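Local structure of ABC transporter substrate-binding protein (Vibrio cholerae, 3LKV) at residues D31-A35 and K36-E40; Y243-I246 and G247-T250; Y253-A256 and I257-K261. The protein probably serves as the substrate-binding component of an ABC transporter, with a phenylalanine bound in its ligand pocket. All coordinates share one frame; numbering follows the deposited sequence.

Interaction 1: D31-A35 and K36-E40; sequences DGLKA and KGYEE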
loop_
_atom_site.group_PDB
_atom_site.type_symbol
_atom_site.label_atom_id
_atom_site.label_comp_id
_atom_site.label_asym_id
_atom_site.label_seq_id
_atom_site.Cartn_x
_atom_site.Cartn_y
_atom_site.Cartn_z
ATOM N N ASP A 31 -1.296 5.112 -9.279
ATOM C CA ASP A 31 -0.433 6.289 -9.518
ATOM C C ASP A 31 -1.110 7.268 -10.470
ATOM O O ASP A 31 -1.039 8.476 -10.284
ATOM C CB ASP A 31 0.926 5.878 -10.090
ATOM C CG ASP A 31 1.736 4.953 -9.137
ATOM O OD1 ASP A 31 1.357 4.818 -7.951
ATOM O OD2 ASP A 31 2.754 4.373 -9.599
ATOM N N GLY A 32 -1.817 6.749 -11.466
ATOM C CA GLY A 32 -2.526 7.624 -12.387
ATOM C C GLY A 32 -3.656 8.368 -11.682
ATOM O O GLY A 32 -3.895 9.550 -11.960
ATOM N N LEU A 33 -4.343 7.693 -10.763
ATOM C CA LEU A 33 -5.411 8.375 -9.982
ATOM C C LEU A 33 -4.801 9.485 -9.112
ATOM O O LEU A 33 -5.298 10.598 -9.084
ATOM C CB LEU A 33 -6.179 7.389 -9.122
ATOM C CG LEU A 33 -7.188 6.547 -9.903
ATOM C CD1 LEU A 33 -7.748 5.488 -9.024
ATOM C CD2 LEU A 33 -8.292 7.483 -10.457
ATOM N N LYS A 34 -3.664 9.207 -8.501
ATOM C CA LYS A 34 -2.955 10.240 -7.752
ATOM C C LYS A 34 -2.647 11.459 -8.621
ATOM O O LYS A 34 -2.945 12.563 -8.225
ATOM C CB LYS A 34 -1.636 9.685 -7.209
ATOM C CG LYS A 34 -0.909 10.635 -6.217
ATOM C CD LYS A 34 0.069 9.780 -5.353
ATOM C CE LYS A 34 0.542 10.482 -4.079
ATOM N NZ LYS A 34 1.203 11.772 -4.409
ATOM N N ALA A 35 -2.066 11.251 -9.796
ATOM C CA ALA A 35 -1.777 12.367 -10.695
ATOM C C ALA A 35 -3.064 13.113 -11.095
ATOM O O ALA A 35 -3.025 14.289 -11.359
ATOM C CB ALA A 35 -0.949 11.889 -11.951
ATOM N N LYS A 36 -4.222 12.457 -11.084
ATOM C CA LYS A 36 -5.499 13.151 -11.363
ATOM C C LYS A 36 -6.114 13.822 -10.129
ATOM O O LYS A 36 -7.239 14.284 -10.202
ATOM C CB LYS A 36 -6.550 12.168 -11.922
ATOM C CG LYS A 36 -6.233 11.497 -13.282
ATOM C CD LYS A 36 -6.318 12.525 -14.374
ATOM C CE LYS A 36 -6.330 11.902 -15.738
ATOM N NZ LYS A 36 -6.952 12.884 -16.666
ATOM N N GLY A 37 -5.408 13.870 -9.003
ATOM C CA GLY A 37 -5.948 14.433 -7.767
ATOM C C GLY A 37 -6.734 13.496 -6.849
ATOM O O GLY A 37 -7.363 13.959 -5.892
ATOM N N TYR A 38 -6.721 12.178 -7.111
ATOM C CA TYR A 38 -7.341 11.200 -6.200
ATOM C C TYR A 38 -6.267 10.434 -5.404
ATOM O O TYR A 38 -5.550 9.598 -5.959
ATOM C CB TYR A 38 -8.262 10.240 -6.935
ATOM C CG TYR A 38 -9.405 10.952 -7.627
ATOM C CD1 TYR A 38 -10.557 11.301 -6.956
ATOM C CD2 TYR A 38 -9.287 11.331 -8.938
ATOM C CE1 TYR A 38 -11.575 12.007 -7.599
ATOM C CE2 TYR A 38 -10.299 12.006 -9.587
ATOM C CZ TYR A 38 -11.423 12.351 -8.920
ATOM O OH TYR A 38 -12.372 13.009 -9.641
ATOM N N GLU A 39 -6.183 10.729 -4.111
ATOM C CA GLU A 39 -5.132 10.219 -3.266
ATOM C C GLU A 39 -5.705 9.432 -2.116
ATOM O O GLU A 39 -6.575 9.928 -1.379
ATOM C CB GLU A 39 -4.344 11.357 -2.621
ATOM C CG GLU A 39 -3.215 11.940 -3.376
ATOM C CD GLU A 39 -2.425 12.946 -2.462
ATOM O OE1 GLU A 39 -1.764 12.486 -1.491
ATOM O OE2 GLU A 39 -2.503 14.180 -2.689
ATOM N N GLU A 40 -5.110 8.273 -1.896
ATOM C CA GLU A 40 -5.490 7.390 -0.809
ATOM C C GLU A 40 -5.204 8.097 0.470
ATOM O O GLU A 40 -4.207 8.750 0.578
ATOM C CB GLU A 40 -4.633 6.149 -0.815
ATOM C CG GLU A 40 -5.064 5.068 -1.778
ATOM C CD GLU A 40 -4.473 3.723 -1.336
ATOM O OE1 GLU A 40 -3.240 3.585 -1.478
ATOM O OE2 GLU A 40 -5.227 2.877 -0.776
#
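Leu-33 and Tyr-38 meet where helix 20-35 ends, and their backbones carry the bonds that finish it. Tyr-38 N donates to Leu-33 O at 2.9 Å, with an N-H...O angle of 156°, and Gly-37 N donates to Lys-34 O at 2.9 Å. Together these form a Schellman motif. Gly-37 is its C-prime residue: at phi 87° a side chain would press on the preceding carbonyl oxygen, hence glycine. Lys-36 N still makes a helical bond to Gly-32 O at 3.1 Å, and a weak one to Leu-33 O, so that Leu-33 O accepts from two amides, one of them weakly.

The apolar part is small. CB of Leu-33 packs on CB of Tyr-38 at 4.2 Å, and the edge of the tyrosine ring lies near Leu-33 O.

Charged side chains meet through their carbons. The Lys-34 chain leaves its backbone with chi1 -171°, which carries it obliquely across Glu-39, CG to CG at 3.9 Å. Lys-34 NZ and Glu-39 OE1 stay 4.2 Å apart, beyond a salt bridge, where an electrostatic attraction probably persists; OE1 also has Lys-42 as a long, weak partner. Long flexible chains suit this largely open flank.

Beyond the turn, Asn-43 bonds to Gly-37 O and Glu-39 N. Leu-33 and Tyr-38 pack against helix 243-258, Tyr-38 also touching Leu-44 as the loop leads into strand 44-50.

Interaction 2: Y243-I246 and G247-T250; sequences YYQI and GVQT. With PHE (phenylalanine), chain B.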
loop_
_atom_site.group_PDB
_atom_site.type_symbol
_atom_site.label_atom_id
_atom_site.label_comp_id
_atom_site.label_asym_id
_atom_site.label_seq_id
_atom_site.Cartn_x
_atom_site.Cartn_y
_atom_site.Cartn_z
ATOM N N TYR A 243 2.293 -2.823 -18.974
ATOM C CA TYR A 243 1.036 -2.894 -18.225
ATOM C C TYR A 243 0.936 -1.746 -17.199
ATOM O O TYR A 243 -0.164 -1.342 -16.833
ATOM C CB TYR A 243 0.827 -4.290 -17.613
ATOM C CG TYR A 243 0.391 -5.272 -18.653
ATOM C CD1 TYR A 243 1.315 -6.028 -19.376
ATOM C CD2 TYR A 243 -0.942 -5.409 -18.963
ATOM C CE1 TYR A 243 0.878 -6.911 -20.381
ATOM C CE2 TYR A 243 -1.380 -6.256 -19.945
ATOM C CZ TYR A 243 -0.483 -7.002 -20.676
ATOM O OH TYR A 243 -0.940 -7.866 -21.648
ATOM N N TYR A 244 2.079 -1.212 -16.741
ATOM C CA TYR A 244 2.021 -0.069 -15.813
ATOM C C TYR A 244 1.349 1.098 -16.548
ATOM O O TYR A 244 0.459 1.701 -16.018
ATOM C CB TYR A 244 3.404 0.288 -15.257
ATOM C CG TYR A 244 3.402 1.513 -14.400
ATOM C CD1 TYR A 244 3.123 1.436 -13.051
ATOM C CD2 TYR A 244 3.680 2.755 -14.928
ATOM C CE1 TYR A 244 3.105 2.574 -12.243
ATOM C CE2 TYR A 244 3.698 3.903 -14.119
ATOM C CZ TYR A 244 3.389 3.805 -12.784
ATOM O OH TYR A 244 3.381 4.938 -11.976
ATOM N N GLN A 245 1.722 1.357 -17.798
ATOM C CA GLN A 245 1.135 2.476 -18.531
ATOM C C GLN A 245 -0.310 2.269 -18.868
ATOM O O GLN A 245 -1.084 3.227 -18.959
ATOM C CB GLN A 245 1.915 2.797 -19.822
ATOM C CG GLN A 245 3.313 3.424 -19.586
ATOM C CD GLN A 245 3.292 4.641 -18.638
ATOM O OE1 GLN A 245 2.344 5.432 -18.631
ATOM N NE2 GLN A 245 4.327 4.758 -17.829
ATOM N N ILE A 246 -0.670 1.031 -19.127
ATOM C CA ILE A 246 -2.096 0.700 -19.315
ATOM C C ILE A 246 -2.873 1.025 -18.038
ATOM O O ILE A 246 -3.964 1.547 -18.076
ATOM C CB ILE A 246 -2.272 -0.812 -19.624
ATOM C CG1 ILE A 246 -1.738 -1.140 -21.019
ATOM C CG2 ILE A 246 -3.782 -1.256 -19.449
ATOM C CD1 ILE A 246 -1.654 -2.703 -21.292
ATOM N N GLY A 247 -2.311 0.709 -16.885
ATOM C CA GLY A 247 -2.945 1.105 -15.634
ATOM C C GLY A 247 -3.065 2.624 -15.536
ATOM O O GLY A 247 -4.124 3.133 -15.196
ATOM N N VAL A 248 -1.993 3.348 -15.861
ATOM C CA VAL A 248 -2.053 4.804 -15.867
ATOM C C VAL A 248 -3.151 5.323 -16.780
ATOM O O VAL A 248 -3.939 6.196 -16.394
ATOM C CB VAL A 248 -0.676 5.447 -16.210
ATOM C CG1 VAL A 248 -0.789 7.017 -16.359
ATOM C CG2 VAL A 248 0.366 5.054 -15.137
ATOM N N GLN A 249 -3.299 4.747 -17.957
ATOM C CA GLN A 249 -4.395 5.187 -18.835
ATOM C C GLN A 249 -5.754 4.786 -18.318
ATOM O O GLN A 249 -6.741 5.449 -18.611
ATOM C CB GLN A 249 -4.297 4.592 -20.231
ATOM C CG GLN A 249 -3.167 4.996 -21.125
ATOM C CD GLN A 249 -3.243 4.199 -22.459
ATOM O OE1 GLN A 249 -4.289 4.130 -23.135
ATOM N NE2 GLN A 249 -2.152 3.568 -22.798
ATOM N N THR A 250 -5.838 3.667 -17.607
ATOM C CA THR A 250 -7.098 3.291 -16.954
ATOM C C THR A 250 -7.612 4.393 -16.010
ATOM O O THR A 250 -8.809 4.607 -15.895
ATOM C CB THR A 250 -6.957 1.976 -16.182
ATOM O OG1 THR A 250 -6.364 0.955 -17.032
ATOM C CG2 THR A 250 -8.320 1.550 -15.627
HETATM N N PHE B . -5.330 -9.881 -21.057
HETATM C CA PHE B . -5.537 -10.923 -19.974
HETATM C C PHE B . -7.062 -11.104 -19.745
HETATM O O PHE B . -7.836 -10.708 -20.665
HETATM C CB PHE B . -4.774 -10.576 -18.687
HETATM C CG PHE B . -3.277 -10.860 -18.777
HETATM C CD1 PHE B . -2.802 -12.184 -18.761
HETATM C CD2 PHE B . -2.362 -9.838 -18.900
HETATM C CE1 PHE B . -1.476 -12.454 -18.874
HETATM C CE2 PHE B . -1.029 -10.099 -19.002
HETATM C CZ PHE B . -0.558 -11.395 -19.000
HETATM O OXT PHE B . -7.554 -11.645 -18.730
#
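Tyr-244 and Val-248, one helical turn apart, cross at an oblique angle: CG2 of the valine lies 3.7 Å from CE2 of the ring. The first torsion of Tyr-244 places CG anti to the backbone N (chi1 175°), which turns the ring back along the helix to meet Val-248, while its OH bonds to Asp-31. A branched valine suits the spot, for its CG2 meets both the ring and Tyr-244 O.

Gln-245 lies alongside Val-248, both pointing the same way. Its chain folds at chi2 (-51°), bringing OE1 to 3.9 Å from Val-248 CB and leaving NE2 in plane at the edge of the Tyr-244 ring.

Ile-246 and Thr-250 make the polar pairing. Thr-250 OG1 donates to Ile-246 O at 2.7 Å, and Thr-250 N donates to the same oxygen at 2.9 Å; the two donors arrive from opposite faces of the carbonyl plane. Threonine thus returns its buried hydroxyl to its own helix, and OG1 also bonds to Thr-96.

Tyr-243 points off towards the ligand pocket, its OH 3.5 Å from CE2 of the bound phenylalanine and hydrogen-bonded to Asp-122. Gly-247 N donates to Tyr-243 O, one of the regular i to i+4 helix bonds.

Helix 243-258 packs on strands 93-98 and 117-121 through Ile-246, Gln-249 and Thr-250, and touches helix 20-35 through Tyr-243, Tyr-244 and Thr-250.

Interaction 3: Y253-A256 and I257-K261; sequences YVAA and ILEGK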
loop_
_atom_site.group_PDB
_atom_site.type_symbol
_atom_site.label_atom_id
_atom_site.label_comp_id
_atom_site.label_asym_id
_atom_site.label_seq_id
_atom_site.Cartn_x
_atom_site.Cartn_y
_atom_site.Cartn_z
ATOM N N TYR A 253 -10.032 6.911 -17.553
ATOM C CA TYR A 253 -11.427 6.501 -17.619
ATOM C C TYR A 253 -12.113 6.663 -16.244
ATOM O O TYR A 253 -13.210 7.244 -16.082
ATOM C CB TYR A 253 -11.523 5.006 -18.069
ATOM C CG TYR A 253 -11.290 4.729 -19.551
ATOM C CD1 TYR A 253 -12.372 4.532 -20.422
ATOM C CD2 TYR A 253 -10.014 4.625 -20.071
ATOM C CE1 TYR A 253 -12.205 4.310 -21.767
ATOM C CE2 TYR A 253 -9.816 4.399 -21.491
ATOM C CZ TYR A 253 -10.922 4.238 -22.311
ATOM O OH TYR A 253 -10.783 3.974 -23.661
ATOM N N VAL A 254 -11.473 6.124 -15.220
ATOM C CA VAL A 254 -12.035 6.233 -13.876
ATOM C C VAL A 254 -12.267 7.719 -13.493
ATOM O O VAL A 254 -13.337 8.076 -13.047
ATOM C CB VAL A 254 -11.143 5.536 -12.861
ATOM C CG1 VAL A 254 -11.639 5.816 -11.461
ATOM C CG2 VAL A 254 -11.089 4.025 -13.135
ATOM N N ALA A 255 -11.297 8.595 -13.726
ATOM C CA ALA A 255 -11.495 10.008 -13.361
ATOM C C ALA A 255 -12.627 10.629 -14.172
ATOM O O ALA A 255 -13.434 11.387 -13.621
ATOM C CB ALA A 255 -10.223 10.857 -13.467
ATOM N N ALA A 256 -12.711 10.298 -15.465
ATOM C CA ALA A 256 -13.748 10.902 -16.301
ATOM C C ALA A 256 -15.102 10.452 -15.764
ATOM O O ALA A 256 -16.026 11.240 -15.657
ATOM C CB ALA A 256 -13.550 10.521 -17.799
ATOM N N ILE A 257 -15.209 9.209 -15.337
ATOM C CA ILE A 257 -16.504 8.726 -14.848
ATOM C C ILE A 257 -16.868 9.413 -13.537
ATOM O O ILE A 257 -18.015 9.809 -13.296
ATOM C CB ILE A 257 -16.497 7.181 -14.708
ATOM C CG1 ILE A 257 -16.450 6.585 -16.117
ATOM C CG2 ILE A 257 -17.703 6.651 -13.902
ATOM C CD1 ILE A 257 -16.157 5.094 -16.240
ATOM N N LEU A 258 -15.884 9.542 -12.675
ATOM C CA LEU A 258 -16.107 10.159 -11.370
ATOM C C LEU A 258 -16.603 11.594 -11.546
ATOM O O LEU A 258 -17.327 12.084 -10.729
ATOM C CB LEU A 258 -14.799 10.145 -10.538
ATOM C CG LEU A 258 -14.414 8.777 -9.920
ATOM C CD1 LEU A 258 -13.063 8.854 -9.308
ATOM C CD2 LEU A 258 -15.429 8.311 -8.875
ATOM N N GLU A 259 -16.208 12.231 -12.622
ATOM C CA GLU A 259 -16.595 13.574 -12.928
ATOM C C GLU A 259 -17.892 13.670 -13.712
ATOM O O GLU A 259 -18.234 14.717 -14.211
ATOM C CB GLU A 259 -15.438 14.266 -13.696
ATOM C CG GLU A 259 -14.326 14.624 -12.711
ATOM C CD GLU A 259 -12.919 14.678 -13.309
ATOM O OE1 GLU A 259 -12.790 14.940 -14.555
ATOM O OE2 GLU A 259 -11.963 14.459 -12.479
ATOM N N GLY A 260 -18.629 12.582 -13.790
ATOM C CA GLY A 260 -19.931 12.613 -14.364
ATOM C C GLY A 260 -20.055 12.132 -15.799
ATOM O O GLY A 260 -21.110 12.307 -16.370
ATOM N N LYS A 261 -19.017 11.534 -16.394
ATOM C CA LYS A 261 -19.201 10.928 -17.698
ATOM C C LYS A 261 -19.917 9.612 -17.569
ATOM O O LYS A 261 -19.674 8.895 -16.597
ATOM C CB LYS A 261 -17.877 10.710 -18.422
ATOM C CG LYS A 261 -17.314 12.004 -19.052
ATOM C CD LYS A 261 -18.104 12.474 -20.270
ATOM C CE LYS A 261 -17.821 11.568 -21.552
ATOM N NZ LYS A 261 -18.742 11.813 -22.734
#
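A Schellman motif closes helix 243-258, and residues Ala-256 and Lys-261 span it. Lys-261 N donates to Ala-256 O at 3.1 Å with an N-H...O angle of 160°, while inside the turn Gly-260 N reaches Ile-257 O at 2.9 Å. Gly-260 has phi 100°, where a CB would collide with the carbonyl oxygen before it, so glycine fits this C-prime position. Glu-259 N is shared between Ala-255 O, at 3.1 Å, and a weaker bond to Ala-256 O, as the helix unwinds.

Upstream the helical pattern is intact: Leu-258 N donates to Val-254 O at 3.0 Å. The side chains of these two residues lie side by side and point the same way, Val-254 CG1 touching Leu-258 CD1 at 4.0 Å. Val-254 packs on Val-74 and Leu-258 on Val-72 of strand 72-76, so this apolar flank is the one by which the helix rests on the parallel sheet of its alpha/beta domain. Ile-257 adds to that flank: CG1, anti to its own carbonyl carbon (chi1 -69°), lies 3.3 Å from Tyr-253 O; the side chain also touches Val-94 of strand 93-98.

On the side facing the end of helix 20-35, Glu-259 turns its carboxylate back along the helix, OE2 lying 4.1 Å from Ala-255 CB; the small Ala-255 allows this close approach, and OE2 is held by Tyr-38 OH. Tyr-253 OH bonds the backbone O of Asp-267, a zinc-binding residue.

In the fold
Interactions 2 and 3 adjoin on helix 243-258, their centres 16 Å apart, and interaction 1 closes helix 20-35, which packs against it. The centre of interaction 1 is about 13 Å from that of each of the others. Tyr-244 OH lies 2.5 Å from Asp-31 OD2, a probable hydrogen bond joining interactions 1 and 2. Interactions 1 and 3 meet more widely: Tyr-38 OH is 3.2 Å from Glu-259 OE2, and Leu-33 CD2 packs 3.9 Å from Val-254 CG1, bringing two Schellman-capped helix ends together. Interaction 2, through Tyr-243, is the one that reaches the bound phenylalanine; interactions 1 and 3 lie at the distal end of this helix pair.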